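Local coordinates for (5-formylfuran-3-yl)methyl phosphate transaminase (Methanococcus jannaschii, PDB 2Z61), which catalyses transfer of an amino group from alanine to a furancarboxaldehyde phosphate, using pyridoxal 5'-phosphate, in methanofuran biosynthesis, at residues 175-180 against 205-210; 213-218 against 234-239; 296-301 against 311-316. One frame throughout, in Å; residues are numbered along the deposited sequence.

Along the chain the three contacts follow in series. Contacts 1 and 2 both belong to the large, pyridoxal phosphate-binding domain of a fold type I aminotransferase, with centres about 12 Å apart. The first joins helix 173-182 to the loop that leads into strand 214-219; the second pairs that strand with strand 232-235 of the mixed sheet. They touch where Tyr180 and Asp208 meet Lys213. Contact 3 lies beyond the long helix 269-295, beside the antiparallel sheet formed by 308-309, 346-349 and 333-334. Its centre is about 32 Å from that of contact 1 and about 37 Å from that of contact 2; it touches neither and lies across the chain's centre from contact 2.

Contact 1: 175-180 against 205-210; sequences IYEFAY and IEFDEN
Tyr176 meets Phe207 mainly through its methylene: CB of Tyr176 sits 3.7 Å from the centroid of the Phe207 ring, almost exactly on the ring normal, in a CH-pi contact. CG of Tyr176 stands anti to its carbonyl carbon (chi1 -70°), which carries the phenol past the Phe207 ring; the two ring planes differ by only 5°. The rings are nevertheless slid well apart, with centroids 4.9 Å from each other, so overlap is slight and is led by CE1 of Phe207, 3.8 Å from CG of Tyr176. Beyond this point the phenol runs on away from the loop. The two side chains cross at about a right angle, and one aromatic face of Phe207 is spread over the root of Tyr176.

Helix 173-182 is the connection of a beta-alpha-beta crossover, leaving strand 155-161 and returning to the parallel strand 185-189. Its inner side, with Tyr176 on Ile160 and Ala179 on Ile158, lies against the sheet, while the loop 205-210 lies over the flank that carries Tyr176 and, one turn on, Tyr180. Tyr180 bridges two consecutive residues of the loop: its CE1 is 3.6 Å from CB of Phe207, and its CE2 is 3.4 Å from CB of Asp208. Both methylenes approach the phenol obliquely. The carboxylate of Asp208 is inclined to that ring by 58° and takes no hydrogen bond from it; its oxygens instead accept from the backbone N atoms of Glu212 and Lys213, which fix the buried acid in the loop. At the outer margin, CG of Glu177 lies 4.2 Å from CD2 of Phe207, and the glutamate's OE1 forms a salt bridge with Arg173.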
loop_
_atom_site.group_PDB
_atom_site.type_symbol
_atom_site.label_atom_id
_atom_site.label_comp_id
_atom_site.label_asym_id
_atom_site.label_seq_id
_atom_site.Cartn_x
_atom_site.Cartn_y
_atom_site.Cartn_z
ATOM N N ILE A 175 1.702 -4.381 -31.768
ATOM C CA ILE A 175 1.079 -3.401 -30.888
ATOM C C ILE A 175 2.162 -2.647 -30.123
ATOM O O ILE A 175 2.097 -1.426 -29.987
ATOM C CB ILE A 175 0.110 -4.060 -29.878
ATOM C CG1 ILE A 175 -1.100 -4.651 -30.610
ATOM C CG2 ILE A 175 -0.388 -3.021 -28.893
ATOM C CD1 ILE A 175 -0.771 -5.755 -31.574
ATOM N N TYR A 176 3.157 -3.373 -29.618
ATOM C CA TYR A 176 4.252 -2.729 -28.895
ATOM C C TYR A 176 5.007 -1.784 -29.825
ATOM O O TYR A 176 5.288 -0.650 -29.468
ATOM C CB TYR A 176 5.235 -3.766 -28.339
ATOM C CG TYR A 176 4.692 -4.592 -27.198
ATOM C CD1 TYR A 176 4.055 -5.803 -27.433
ATOM C CD2 TYR A 176 4.790 -4.146 -25.881
ATOM C CE1 TYR A 176 3.529 -6.552 -26.394
ATOM C CE2 TYR A 176 4.263 -4.888 -24.829
ATOM C CZ TYR A 176 3.633 -6.091 -25.098
ATOM O OH TYR A 176 3.088 -6.828 -24.075
ATOM N N GLU A 177 5.329 -2.268 -31.023
ATOM C CA GLU A 177 6.056 -1.481 -32.021
ATOM C C GLU A 177 5.309 -0.208 -32.389
ATOM O O GLU A 177 5.903 0.865 -32.481
ATOM C CB GLU A 177 6.309 -2.344 -33.261
ATOM C CG GLU A 177 7.392 -3.400 -33.046
ATOM C CD GLU A 177 7.262 -4.599 -33.976
ATOM O OE1 GLU A 177 8.211 -5.411 -34.023
ATOM O OE2 GLU A 177 6.217 -4.739 -34.647
ATOM N N PHE A 178 4.002 -0.317 -32.586
ATOM C CA PHE A 178 3.204 0.857 -32.911
ATOM C C PHE A 178 3.240 1.853 -31.755
ATOM O O PHE A 178 3.446 3.053 -31.963
ATOM C CB PHE A 178 1.748 0.471 -33.182
ATOM C CG PHE A 178 0.884 1.634 -33.576
ATOM C CD1 PHE A 178 0.950 2.166 -34.859
ATOM C CD2 PHE A 178 0.041 2.236 -32.650
ATOM C CE1 PHE A 178 0.192 3.285 -35.211
ATOM C CE2 PHE A 178 -0.719 3.354 -32.994
ATOM C CZ PHE A 178 -0.640 3.879 -34.277
ATOM N N ALA A 179 3.049 1.352 -30.535
ATOM C CA ALA A 179 3.040 2.217 -29.357
ATOM C C ALA A 179 4.342 2.987 -29.142
ATOM O O ALA A 179 4.310 4.173 -28.812
ATOM C CB ALA A 179 2.703 1.408 -28.110
ATOM N N TYR A 180 5.483 2.325 -29.327
ATOM C CA TYR A 180 6.762 3.000 -29.140
ATOM C C TYR A 180 7.073 4.072 -30.175
ATOM O O TYR A 180 7.897 4.951 -29.919
ATOM C CB TYR A 180 7.903 1.984 -29.086
ATOM C CG TYR A 180 7.949 1.269 -27.759
ATOM C CD1 TYR A 180 7.452 -0.025 -27.621
ATOM C CD2 TYR A 180 8.431 1.913 -26.621
ATOM C CE1 TYR A 180 7.430 -0.661 -26.382
ATOM C CE2 TYR A 180 8.414 1.291 -25.381
ATOM C CZ TYR A 180 7.912 0.002 -25.267
ATOM O OH TYR A 180 7.898 -0.624 -24.039
ATOM N N ILE A 205 10.553 -4.830 -22.142
ATOM C CA ILE A 205 11.980 -4.525 -22.041
ATOM C C ILE A 205 12.672 -4.875 -23.365
ATOM O O ILE A 205 13.715 -4.328 -23.688
ATOM C CB ILE A 205 12.644 -5.325 -20.868
ATOM C CG1 ILE A 205 14.054 -4.801 -20.589
ATOM C CG2 ILE A 205 12.750 -6.799 -21.220
ATOM C CD1 ILE A 205 14.096 -3.466 -19.880
ATOM N N GLU A 206 12.068 -5.777 -24.131
ATOM C CA GLU A 206 12.628 -6.189 -25.415
ATOM C C GLU A 206 12.489 -5.142 -26.523
ATOM O O GLU A 206 13.199 -5.205 -27.524
ATOM C CB GLU A 206 11.995 -7.519 -25.854
ATOM C CG GLU A 206 12.382 -8.682 -24.944
ATOM C CD GLU A 206 11.613 -9.959 -25.232
ATOM O OE1 GLU A 206 10.367 -9.940 -25.172
ATOM O OE2 GLU A 206 12.258 -10.991 -25.513
ATOM N N PHE A 207 11.595 -4.174 -26.343
ATOM C CA PHE A 207 11.388 -3.130 -27.344
ATOM C C PHE A 207 11.999 -1.788 -26.948
ATOM O O PHE A 207 12.251 -0.929 -27.795
ATOM C CB PHE A 207 9.894 -2.938 -27.609
ATOM C CG PHE A 207 9.182 -4.201 -27.985
ATOM C CD1 PHE A 207 8.707 -5.066 -27.006
ATOM C CD2 PHE A 207 9.020 -4.549 -29.323
ATOM C CE1 PHE A 207 8.084 -6.263 -27.352
ATOM C CE2 PHE A 207 8.400 -5.745 -29.678
ATOM C CZ PHE A 207 7.932 -6.604 -28.689
ATOM N N ASP A 208 12.235 -1.609 -25.658
ATOM C CA ASP A 208 12.800 -0.368 -25.150
ATOM C C ASP A 208 13.736 -0.730 -24.000
ATOM O O ASP A 208 13.438 -0.496 -22.829
ATOM C CB ASP A 208 11.657 0.546 -24.685
ATOM C CG ASP A 208 12.148 1.812 -24.027
ATOM O OD1 ASP A 208 13.224 2.310 -24.414
ATOM O OD2 ASP A 208 11.453 2.323 -23.129
ATOM N N GLU A 209 14.873 -1.317 -24.357
ATOM C CA GLU A 209 15.864 -1.763 -23.387
ATOM C C GLU A 209 16.435 -0.684 -22.474
ATOM O O GLU A 209 17.045 -0.998 -21.453
ATOM C CB GLU A 209 17.000 -2.488 -24.109
ATOM C CG GLU A 209 16.528 -3.714 -24.873
ATOM C CD GLU A 209 17.645 -4.401 -25.630
ATOM O OE1 GLU A 209 18.332 -3.721 -26.423
ATOM O OE2 GLU A 209 17.837 -5.620 -25.430
ATOM N N ASN A 210 16.240 0.579 -22.833
ATOM C CA ASN A 210 16.735 1.674 -22.005
ATOM C C ASN A 210 15.602 2.285 -21.189
ATOM O O ASN A 210 15.792 3.285 -20.497
ATOM C CB ASN A 210 17.389 2.756 -22.863
ATOM C CG ASN A 210 18.699 2.298 -23.466
ATOM O OD1 ASN A 210 19.599 1.855 -22.752
ATOM N ND2 ASN A 210 18.818 2.412 -24.785
#

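Contact 2: 213-218 against 234-239; sequences KTILIN and VISNDE
An antiparallel strand pair at one side of the large mixed sheet makes this contact, the place where the parallel order of the aminotransferase sheet is broken: strand 232-235 runs counter to strand 214-219. The connection between the two strands carries Lys222, the lysine that binds pyridoxal phosphate covalently. Leu216 and Ile235 form the hydrogen-bonded pair. Leu216 N gives a nearly straight bond to Ile235 O at 2.8 Å, and Ile235 N returns one to Leu216 O at 2.9 Å. Ile217 and Val234 follow as a non-hydrogen-bonded pair, with Val234 CA directing a CA-H...O contact at Leu216 O, 3.3 Å away.

On the face of Ile217 and Val234, the branches CG2 of Ile215 and CG1 of Val234, each anti to its own backbone N, press together at 3.5 Å, tighter than usual for two methyl groups. Next to Ile235, Ser236 adds a side-chain bond to the backbone ladder. Its OG, swung anti to the backbone N (chi1 -177°), donates to Thr214 O at 3.1 Å from a position tilted 28° out of the carbonyl plane. Replaced by alanine, Ser236 would probably leave the buried carbonyl of Thr214 without this donor and the turn into helix 238-251 less firmly tied to the strand.

Asn237 caps that helix through Ile240 N. Ile215 and Ile217 pack on Ala105 of helix 98-109, whereas Leu216 and Ile235 on the other face meet Tyr79 of helix 69-82; strand 185-189 flanks 214-219 along its other edge.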
loop_
_atom_site.group_PDB
_atom_site.type_symbol
_atom_site.label_atom_id
_atom_site.label_comp_id
_atom_site.label_asym_id
_atom_site.label_seq_id
_atom_site.Cartn_x
_atom_site.Cartn_y
_atom_site.Cartn_z
ATOM N N LYS A 213 10.813 5.215 -22.533
ATOM C CA LYS A 213 9.409 5.586 -22.461
ATOM C C LYS A 213 8.500 4.467 -21.955
ATOM O O LYS A 213 7.305 4.444 -22.244
ATOM C CB LYS A 213 8.939 6.074 -23.834
ATOM C CG LYS A 213 9.171 5.082 -24.961
ATOM C CD LYS A 213 8.956 5.725 -26.328
ATOM C CE LYS A 213 7.651 6.501 -26.388
ATOM N NZ LYS A 213 7.465 7.202 -27.690
ATOM N N THR A 214 9.065 3.535 -21.200
ATOM C CA THR A 214 8.251 2.460 -20.659
ATOM C C THR A 214 8.384 2.311 -19.148
ATOM O O THR A 214 9.431 2.595 -18.562
ATOM C CB THR A 214 8.575 1.075 -21.294
ATOM O OG1 THR A 214 9.311 0.274 -20.362
ATOM C CG2 THR A 214 9.387 1.231 -22.547
ATOM N N ILE A 215 7.291 1.889 -18.527
ATOM C CA ILE A 215 7.269 1.627 -17.098
ATOM C C ILE A 215 6.766 0.195 -17.038
ATOM O O ILE A 215 5.660 -0.105 -17.472
ATOM C CB ILE A 215 6.307 2.553 -16.339
ATOM C CG1 ILE A 215 6.678 4.013 -16.611
ATOM C CG2 ILE A 215 6.401 2.265 -14.849
ATOM C CD1 ILE A 215 5.860 5.027 -15.832
ATOM N N LEU A 216 7.609 -0.689 -16.535
ATOM C CA LEU A 216 7.288 -2.099 -16.455
ATOM C C LEU A 216 6.807 -2.465 -15.053
ATOM O O LEU A 216 7.446 -2.148 -14.043
ATOM C CB LEU A 216 8.532 -2.909 -16.837
ATOM C CG LEU A 216 8.415 -4.397 -17.171
ATOM C CD1 LEU A 216 9.748 -4.881 -17.714
ATOM C CD2 LEU A 216 8.008 -5.196 -15.937
ATOM N N ILE A 217 5.673 -3.143 -14.998
ATOM C CA ILE A 217 5.104 -3.533 -13.727
ATOM C C ILE A 217 4.979 -5.048 -13.657
ATOM O O ILE A 217 4.422 -5.677 -14.568
ATOM C CB ILE A 217 3.716 -2.874 -13.530
ATOM C CG1 ILE A 217 3.876 -1.348 -13.536
ATOM C CG2 ILE A 217 3.097 -3.328 -12.197
ATOM C CD1 ILE A 217 2.585 -0.602 -13.553
ATOM N N ASN A 218 5.542 -5.629 -12.594
ATOM C CA ASN A 218 5.477 -7.065 -12.356
ATOM C C ASN A 218 5.554 -7.278 -10.838
ATOM O O ASN A 218 5.671 -6.318 -10.070
ATOM C CB ASN A 218 6.634 -7.792 -13.062
ATOM C CG ASN A 218 6.282 -9.235 -13.449
ATOM O OD1 ASN A 218 5.450 -9.878 -12.814
ATOM N ND2 ASN A 218 6.934 -9.745 -14.491
ATOM N N VAL A 234 8.498 -2.201 -9.759
ATOM C CA VAL A 234 8.359 -1.386 -10.952
ATOM C C VAL A 234 9.748 -1.105 -11.516
ATOM O O VAL A 234 10.697 -0.885 -10.766
ATOM C CB VAL A 234 7.644 -0.056 -10.632
ATOM C CG1 VAL A 234 7.453 0.758 -11.897
ATOM C CG2 VAL A 234 6.295 -0.346 -9.991
ATOM N N ILE A 235 9.865 -1.135 -12.838
ATOM C CA ILE A 235 11.143 -0.867 -13.487
ATOM C C ILE A 235 10.963 0.223 -14.540
ATOM O O ILE A 235 9.999 0.196 -15.307
ATOM C CB ILE A 235 11.699 -2.127 -14.172
ATOM C CG1 ILE A 235 11.873 -3.247 -13.141
ATOM C CG2 ILE A 235 13.043 -1.804 -14.825
ATOM C CD1 ILE A 235 12.242 -4.595 -13.740
ATOM N N SER A 236 11.884 1.182 -14.567
ATOM C CA SER A 236 11.827 2.272 -15.535
ATOM C C SER A 236 13.137 3.067 -15.504
ATOM O O SER A 236 14.104 2.636 -14.881
ATOM C CB SER A 236 10.640 3.186 -15.220
ATOM O OG SER A 236 10.515 4.219 -16.181
ATOM N N ASN A 237 13.175 4.215 -16.175
ATOM C CA ASN A 237 14.385 5.038 -16.188
ATOM C C ASN A 237 14.513 5.849 -14.895
ATOM O O ASN A 237 13.572 5.930 -14.103
ATOM C CB ASN A 237 14.396 5.971 -17.411
ATOM C CG ASN A 237 13.259 6.978 -17.394
ATOM O OD1 ASN A 237 13.174 7.823 -16.503
ATOM N ND2 ASN A 237 12.377 6.890 -18.384
ATOM N N ASP A 238 15.681 6.453 -14.695
ATOM C CA ASP A 238 15.983 7.235 -13.498
ATOM C C ASP A 238 14.945 8.269 -13.084
ATOM O O ASP A 238 14.517 8.287 -11.930
ATOM C CB ASP A 238 17.334 7.938 -13.657
ATOM C CG ASP A 238 18.489 6.965 -13.799
ATOM O OD1 ASP A 238 18.692 6.125 -12.893
ATOM O OD2 ASP A 238 19.197 7.042 -14.825
ATOM N N GLU A 239 14.549 9.136 -14.013
ATOM C CA GLU A 239 13.575 10.181 -13.701
ATOM C C GLU A 239 12.250 9.645 -13.184
ATOM O O GLU A 239 11.684 10.186 -12.239
ATOM C CB GLU A 239 13.323 11.068 -14.920
ATOM C CG GLU A 239 14.529 11.901 -15.323
ATOM C CD GLU A 239 14.241 12.821 -16.496
ATOM O OE1 GLU A 239 13.266 13.600 -16.415
ATOM O OE2 GLU A 239 14.991 12.766 -17.496
#

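Contact 3: 296-301 against 311-316; sequences FGWEVN and PNIGED
Trp298 and Ile313 are brought together by their first torsions. In Trp298, CG stands anti to the carbonyl carbon (chi1 -67°), which lays the indole alongside the opposing chain; in Ile313, CG1 occupies the crowded position between backbone N and carbonyl carbon (chi1 63°), leaving CG2 to face the indole. That methyl lies 3.5 Å from the centroid of the five-membered ring, in a CH-pi contact, with CE2 of Trp298 its closest atom at 3.4 Å. CB of Phe296 covers the opposite face, so the ring is sandwiched. Pro311 adds its CG, 3.9 Å from CE3 of Trp298, while its CB packs against CG1 of Val300 at 3.7 Å.

A single antiparallel bridge ties the backbones between these groups. Asn312 N donates to Glu299 O at 2.8 Å, whereas the return bond, Glu299 N to Asn312 O, is weak at 3.3 Å. The Asn312 side chain turns back on its own segment: OD1 accepts from Gly314 N at 2.8 Å, an Asx turn, and ND2 bonds to Tyr345 OH.

The bridge follows the Schellman motif that ends helix 269-295 at Gly297 and precedes Asp316, the N-cap of helix 317-328. Val293 of helix 269-295 touches Trp298, Val300 and Pro311; Ile364 of helix 354-368 packs on the indole, and Ile346 of strand 346-349 meets Pro311 and Ile313.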
loop_
_atom_site.group_PDB
_atom_site.type_symbol
_atom_site.label_atom_id
_atom_site.label_comp_id
_atom_site.label_asym_id
_atom_site.label_seq_id
_atom_site.Cartn_x
_atom_site.Cartn_y
_atom_site.Cartn_z
ATOM N N PHE A 296 -19.002 -26.795 -26.221
ATOM C CA PHE A 296 -20.144 -25.935 -25.934
ATOM C C PHE A 296 -20.483 -25.041 -27.123
ATOM O O PHE A 296 -21.475 -24.313 -27.100
ATOM C CB PHE A 296 -19.840 -25.048 -24.717
ATOM C CG PHE A 296 -19.751 -25.795 -23.412
ATOM C CD1 PHE A 296 -18.934 -25.326 -22.391
ATOM C CD2 PHE A 296 -20.504 -26.948 -23.190
ATOM C CE1 PHE A 296 -18.865 -25.989 -21.169
ATOM C CE2 PHE A 296 -20.442 -27.619 -21.966
ATOM C CZ PHE A 296 -19.621 -27.138 -20.955
ATOM N N GLY A 297 -19.651 -25.088 -28.156
ATOM C CA GLY A 297 -19.896 -24.255 -29.319
ATOM C C GLY A 297 -19.568 -22.794 -29.063
ATOM O O GLY A 297 -20.012 -21.916 -29.807
ATOM N N TRP A 298 -18.798 -22.527 -28.008
ATOM C CA TRP A 298 -18.406 -21.157 -27.675
ATOM C C TRP A 298 -17.167 -20.737 -28.460
ATOM O O TRP A 298 -16.404 -21.582 -28.928
ATOM C CB TRP A 298 -18.118 -21.019 -26.176
ATOM C CG TRP A 298 -19.316 -21.180 -25.294
ATOM C CD1 TRP A 298 -20.627 -21.073 -25.661
ATOM C CD2 TRP A 298 -19.311 -21.409 -23.880
ATOM N NE1 TRP A 298 -21.440 -21.217 -24.561
ATOM C CE2 TRP A 298 -20.659 -21.425 -23.456
ATOM C CE3 TRP A 298 -18.299 -21.600 -22.930
ATOM C CZ2 TRP A 298 -21.023 -21.623 -22.120
ATOM C CZ3 TRP A 298 -18.659 -21.797 -21.600
ATOM C CH2 TRP A 298 -20.012 -21.808 -21.208
ATOM N N GLU A 299 -16.966 -19.430 -28.594
ATOM C CA GLU A 299 -15.818 -18.913 -29.327
ATOM C C GLU A 299 -14.757 -18.269 -28.446
ATOM O O GLU A 299 -15.066 -17.497 -27.536
ATOM C CB GLU A 299 -16.266 -17.892 -30.374
ATOM C CG GLU A 299 -16.822 -18.495 -31.648
ATOM C CD GLU A 299 -17.190 -17.436 -32.664
ATOM O OE1 GLU A 299 -16.334 -16.574 -32.961
ATOM O OE2 GLU A 299 -18.333 -17.463 -33.166
ATOM N N VAL A 300 -13.502 -18.623 -28.685
ATOM C CA VAL A 300 -12.393 -18.013 -27.971
ATOM C C VAL A 300 -11.384 -17.826 -29.069
ATOM O O VAL A 300 -11.604 -18.273 -30.191
ATOM C CB VAL A 300 -11.765 -18.924 -26.882
ATOM C CG1 VAL A 300 -12.763 -19.169 -25.752
ATOM C CG2 VAL A 300 -11.273 -20.227 -27.505
ATOM N N ASN A 301 -10.279 -17.172 -28.768
ATOM C CA ASN A 301 -9.253 -16.935 -29.775
ATOM C C ASN A 301 -7.881 -16.984 -29.182
ATOM O O ASN A 301 -7.386 -15.910 -28.796
ATOM C CB ASN A 301 -8.929 -15.514 -29.923
ATOM C CG ASN A 301 -10.106 -14.656 -30.216
ATOM O OD1 ASN A 301 -10.743 -14.805 -31.262
ATOM N ND2 ASN A 301 -10.428 -13.752 -29.307
ATOM N N PRO A 311 -14.606 -16.795 -23.243
ATOM C CA PRO A 311 -15.467 -17.210 -24.355
ATOM C C PRO A 311 -16.670 -16.336 -24.681
ATOM O O PRO A 311 -17.290 -15.744 -23.791
ATOM C CB PRO A 311 -15.897 -18.610 -23.941
ATOM C CG PRO A 311 -16.023 -18.470 -22.455
ATOM C CD PRO A 311 -14.768 -17.700 -22.092
ATOM N N ASN A 312 -16.986 -16.267 -25.972
ATOM C CA ASN A 312 -18.147 -15.528 -26.457
ATOM C C ASN A 312 -19.261 -16.572 -26.442
ATOM O O ASN A 312 -19.277 -17.477 -27.276
ATOM C CB ASN A 312 -17.926 -15.043 -27.891
ATOM C CG ASN A 312 -19.106 -14.250 -28.425
ATOM O OD1 ASN A 312 -20.257 -14.663 -28.293
ATOM N ND2 ASN A 312 -18.822 -13.109 -29.037
ATOM N N ILE A 313 -20.179 -16.456 -25.492
ATOM C CA ILE A 313 -21.265 -17.420 -25.378
ATOM C C ILE A 313 -22.486 -17.037 -26.199
ATOM O O ILE A 313 -23.565 -17.608 -26.024
ATOM C CB ILE A 313 -21.688 -17.600 -23.910
ATOM C CG1 ILE A 313 -22.242 -16.285 -23.360
ATOM C CG2 ILE A 313 -20.495 -18.070 -23.087
ATOM C CD1 ILE A 313 -22.769 -16.391 -21.944
ATOM N N GLY A 314 -22.311 -16.069 -27.091
ATOM C CA GLY A 314 -23.404 -15.630 -27.937
ATOM C C GLY A 314 -24.607 -15.068 -27.202
ATOM O O GLY A 314 -25.680 -14.930 -27.789
ATOM N N GLU A 315 -24.446 -14.732 -25.927
ATOM C CA GLU A 315 -25.566 -14.197 -25.162
ATOM C C GLU A 315 -25.179 -13.413 -23.920
ATOM O O GLU A 315 -24.039 -13.424 -23.517
ATOM C CB GLU A 315 -26.536 -15.319 -24.793
ATOM C CG GLU A 315 -25.907 -16.440 -23.989
ATOM C CD GLU A 315 -26.930 -17.427 -23.464
ATOM O OE1 GLU A 315 -27.787 -17.023 -22.651
ATOM O OE2 GLU A 315 -26.876 -18.611 -23.859
ATOM N N ASP A 316 -26.164 -12.832 -23.250
ATOM C CA ASP A 316 -25.861 -11.965 -22.127
ATOM C C ASP A 316 -25.162 -12.670 -20.978
ATOM O O ASP A 316 -25.792 -13.355 -20.172
ATOM C CB ASP A 316 -27.128 -11.269 -21.623
ATOM C CG ASP A 316 -26.819 -10.171 -20.625
ATOM O OD1 ASP A 316 -26.389 -10.500 -19.498
ATOM O OD2 ASP A 316 -27.007 -8.986 -20.965
#